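Local coordinates for putative translocated intimin receptor protein (Translocated intimin receptor Tir) (Escherichia coli, PDB 2ZQK) that serves as the host-membrane receptor for bacterial intimin, letting the bacterium attach tightly, and triggers actin pedestal formation inside the host cell, at residues P24-V29 with D45-N50. Residues are numbered along the deposited sequence; the frame is centred on the assembly and turned at random.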
ATOM      1  N   PRO B  24      -1.931  15.830   9.837  1.00 52.45           N
ATOM      2  CA  PRO B  24      -1.036  15.823   8.682  1.00 56.09           C
ATOM      3  C   PRO B  24      -1.243  16.969   7.684  1.00 60.54           C
ATOM      4  O   PRO B  24      -0.535  17.070   6.677  1.00 63.99           O
ATOM      5  CB  PRO B  24      -1.267  14.425   8.088  1.00 34.21           C
ATOM      6  CG  PRO B  24      -2.709  14.204   8.328  1.00 27.56           C
ATOM      7  CD  PRO B  24      -2.938  14.761   9.728  1.00 30.71           C
ATOM      8  N   ASP B  25      -2.200  17.843   7.966  1.00 57.43           N
ATOM      9  CA  ASP B  25      -2.468  18.964   7.079  1.00 61.01           C
ATOM     10  C   ASP B  25      -1.618  20.186   7.399  1.00 60.61           C
ATOM     11  O   ASP B  25      -1.488  21.069   6.560  1.00 61.50           O
ATOM     12  CB  ASP B  25      -3.956  19.326   7.118  1.00 63.19           C
ATOM     13  CG  ASP B  25      -4.815  18.371   6.290  1.00 72.95           C
ATOM     14  OD1 ASP B  25      -4.765  18.456   5.044  1.00 82.21           O
ATOM     15  OD2 ASP B  25      -5.530  17.530   6.877  1.00 79.37           O
ATOM     16  N   ASN B  26      -1.042  20.244   8.604  1.00 52.00           N
ATOM     17  CA  ASN B  26      -0.193  21.380   8.995  1.00 49.12           C
ATOM     18  C   ASN B  26       1.262  21.040   8.692  1.00 47.91           C
ATOM     19  O   ASN B  26       2.180  21.712   9.157  1.00 45.18           O
ATOM     20  CB  ASN B  26      -0.278  21.674  10.500  1.00 54.12           C
ATOM     21  CG  ASN B  26      -1.694  21.848  11.002  1.00 58.37           C
ATOM     22  OD1 ASN B  26      -2.537  22.456  10.344  1.00 67.56           O
ATOM     23  ND2 ASN B  26      -1.955  21.332  12.200  1.00 50.03           N
ATOM     24  N   GLN B  27       1.472  20.005   7.896  1.00 45.50           N
ATOM     25  CA  GLN B  27       2.822  19.560   7.618  1.00 46.58           C
ATOM     26  C   GLN B  27       3.344  19.821   6.235  1.00 49.15           C
ATOM     27  O   GLN B  27       2.691  19.467   5.250  1.00 50.88           O
ATOM     28  CB  GLN B  27       2.913  18.065   7.889  1.00 59.21           C
ATOM     29  CG  GLN B  27       4.144  17.650   8.655  1.00 62.85           C
ATOM     30  CD  GLN B  27       4.085  16.204   9.057  1.00 68.55           C
ATOM     31  OE1 GLN B  27       3.064  15.729   9.575  1.00 58.64           O
ATOM     32  NE2 GLN B  27       5.180  15.488   8.833  1.00 70.73           N
ATOM     33  N   LYS B  28       4.529  20.433   6.162  1.00 69.35           N
ATOM     34  CA  LYS B  28       5.160  20.695   4.875  1.00 68.32           C
ATOM     35  C   LYS B  28       5.535  19.303   4.425  1.00 69.37           C
ATOM     36  O   LYS B  28       5.790  18.426   5.251  1.00 72.33           O
ATOM     37  CB  LYS B  28       6.410  21.572   5.011  1.00 57.10           C
ATOM     38  CG  LYS B  28       6.125  23.046   5.300  1.00 51.21           C
ATOM     39  CD  LYS B  28       7.391  23.889   5.149  1.00 58.10           C
ATOM     40  CE  LYS B  28       7.068  25.384   5.155  1.00 68.18           C
ATOM     41  NZ  LYS B  28       8.117  26.207   4.481  1.00 61.66           N
ATOM     42  N   VAL B  29       5.571  19.091   3.122  1.00 53.80           N
ATOM     43  CA  VAL B  29       5.854  17.773   2.613  1.00 52.18           C
ATOM     44  C   VAL B  29       6.931  17.815   1.540  1.00 50.72           C
ATOM     45  O   VAL B  29       7.301  18.884   1.082  1.00 52.65           O
ATOM     46  CB  VAL B  29       4.535  17.168   2.076  1.00 59.93           C
ATOM     47  CG1 VAL B  29       4.484  17.276   0.568  1.00 53.44           C
ATOM     48  CG2 VAL B  29       4.365  15.743   2.580  1.00 61.02           C
ATOM     49  N   ASP B  45       4.564  27.347   7.689  1.00 56.22           N
ATOM     50  CA  ASP B  45       4.878  28.635   8.316  1.00 57.36           C
ATOM     51  C   ASP B  45       3.738  29.276   9.115  1.00 59.20           C
ATOM     52  O   ASP B  45       3.980  29.832  10.196  1.00 56.79           O
ATOM     53  CB  ASP B  45       5.395  29.621   7.271  1.00 64.18           C
ATOM     54  CG  ASP B  45       6.604  29.088   6.516  1.00 70.41           C
ATOM     55  OD1 ASP B  45       7.181  28.065   6.950  1.00 73.74           O
ATOM     56  OD2 ASP B  45       6.982  29.692   5.489  1.00 74.40           O
ATOM     57  N   ASP B  46       2.510  29.198   8.596  1.00 63.53           N
ATOM     58  CA  ASP B  46       1.339  29.764   9.277  1.00 64.01           C
ATOM     59  C   ASP B  46       1.196  29.198  10.675  1.00 60.40           C
ATOM     60  O   ASP B  46       0.971  29.937  11.631  1.00 58.86           O
ATOM     61  CB  ASP B  46       0.043  29.440   8.539  1.00 89.23           C
ATOM     62  CG  ASP B  46       0.079  29.836   7.098  1.00 97.28           C
ATOM     63  OD1 ASP B  46       0.353  31.024   6.815  1.00108.91           O
ATOM     64  OD2 ASP B  46      -0.175  28.955   6.251  1.00 97.39           O
ATOM     65  N   VAL B  47       1.294  27.877  10.787  1.00 49.26           N
ATOM     66  CA  VAL B  47       1.168  27.232  12.081  1.00 47.37           C
ATOM     67  C   VAL B  47       2.300  27.684  13.002  1.00 47.17           C
ATOM     68  O   VAL B  47       2.049  28.268  14.058  1.00 46.89           O
ATOM     69  CB  VAL B  47       1.198  25.703  11.952  1.00 52.90           C
ATOM     70  CG1 VAL B  47       0.917  25.075  13.307  1.00 49.23           C
ATOM     71  CG2 VAL B  47       0.168  25.245  10.919  1.00 44.02           C
ATOM     72  N   VAL B  48       3.544  27.427  12.602  1.00 46.42           N
ATOM     73  CA  VAL B  48       4.687  27.848  13.407  1.00 47.34           C
ATOM     74  C   VAL B  48       4.439  29.249  13.970  1.00 48.59           C
ATOM     75  O   VAL B  48       4.534  29.468  15.182  1.00 49.07           O
ATOM     76  CB  VAL B  48       5.977  27.888  12.575  1.00 43.66           C
ATOM     77  CG1 VAL B  48       7.146  28.286  13.443  1.00 40.57           C
ATOM     78  CG2 VAL B  48       6.227  26.541  11.946  1.00 43.86           C
ATOM     79  N   ALA B  49       4.112  30.191  13.085  1.00 50.09           N
ATOM     80  CA  ALA B  49       3.848  31.567  13.503  1.00 49.00           C
ATOM     81  C   ALA B  49       2.680  31.673  14.472  1.00 51.08           C
ATOM     82  O   ALA B  49       2.790  32.326  15.511  1.00 52.12           O
ATOM     83  CB  ALA B  49       3.582  32.431  12.306  1.00 37.29           C
ATOM     84  N   ASN B  50       1.564  31.035  14.134  1.00 54.59           N
ATOM     85  CA  ASN B  50       0.384  31.081  14.991  1.00 56.29           C
ATOM     86  C   ASN B  50       0.640  30.419  16.335  1.00 56.57           C
ATOM     87  O   ASN B  50       0.172  30.905  17.358  1.00 56.21           O
ATOM     88  CB  ASN B  50      -0.820  30.428  14.297  1.00 53.05           C
ATOM     89  CG  ASN B  50      -2.118  30.600  15.081  1.00 55.18           C
ATOM     90  OD1 ASN B  50      -2.398  29.846  16.018  1.00 56.06           O
ATOM     91  ND2 ASN B  50      -2.910  31.601  14.708  1.00 50.54           N
TER
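In the intimin-binding domain of Tir, the segment joining helix 7-21 to the hairpin, together with the start of strand 27-31, meets the first turn of the second long helix, 45-67, through two side-chain pairs: Asn-26 with Val-47 and Lys-28 with Asp-45. The backbones come closest at the first pair, where the CA atoms of Asn-26 and Val-47 are 6.8 Å apart. Val-47 points from the first turn of the helix toward Asn-26, and its CG2 does the touching, 3.6 Å from CB of Asn-26 and 3.9 Å from CG. CG1 lies anti to the backbone N (chi1 -174°), which leaves CG2 beside that N and facing Asn-26. The two side chains meet at about a right angle. The methyl rests on CB and the start of the amide, whose ND2 donates to the carbonyl oxygen of Ala-20 near the end of helix 7-21. Val-47 also packs on Ala-20, so the residue that holds the amide of Asn-26 touches the second helix too.

Two residues on, in strand 27-31, Lys-28 reaches across in a nearly straight chain beyond CG. Its NZ forms a salt bridge with OD1 of Asp-45 at 3.2 Å, counted as a weak hydrogen bond; OD2 of Asp-45 is farther from that same NZ, at 3.8 Å, so the carboxylate is engaged mainly through one oxygen. The two side chains meet obliquely, with CG of Asp-45 beside its own backbone N (chi1 -56°). Backbone bonds of Lys-28 with Val-42, in strand 42-43, and of Asn-26 with Lys-44, just before the helix, hold the two segments near each other. Only 164 Å² is buried, a modest surface junction. It belongs to an arrangement of two long helices joined by a beta-hairpin segment, as in the Tir intimin-binding domain.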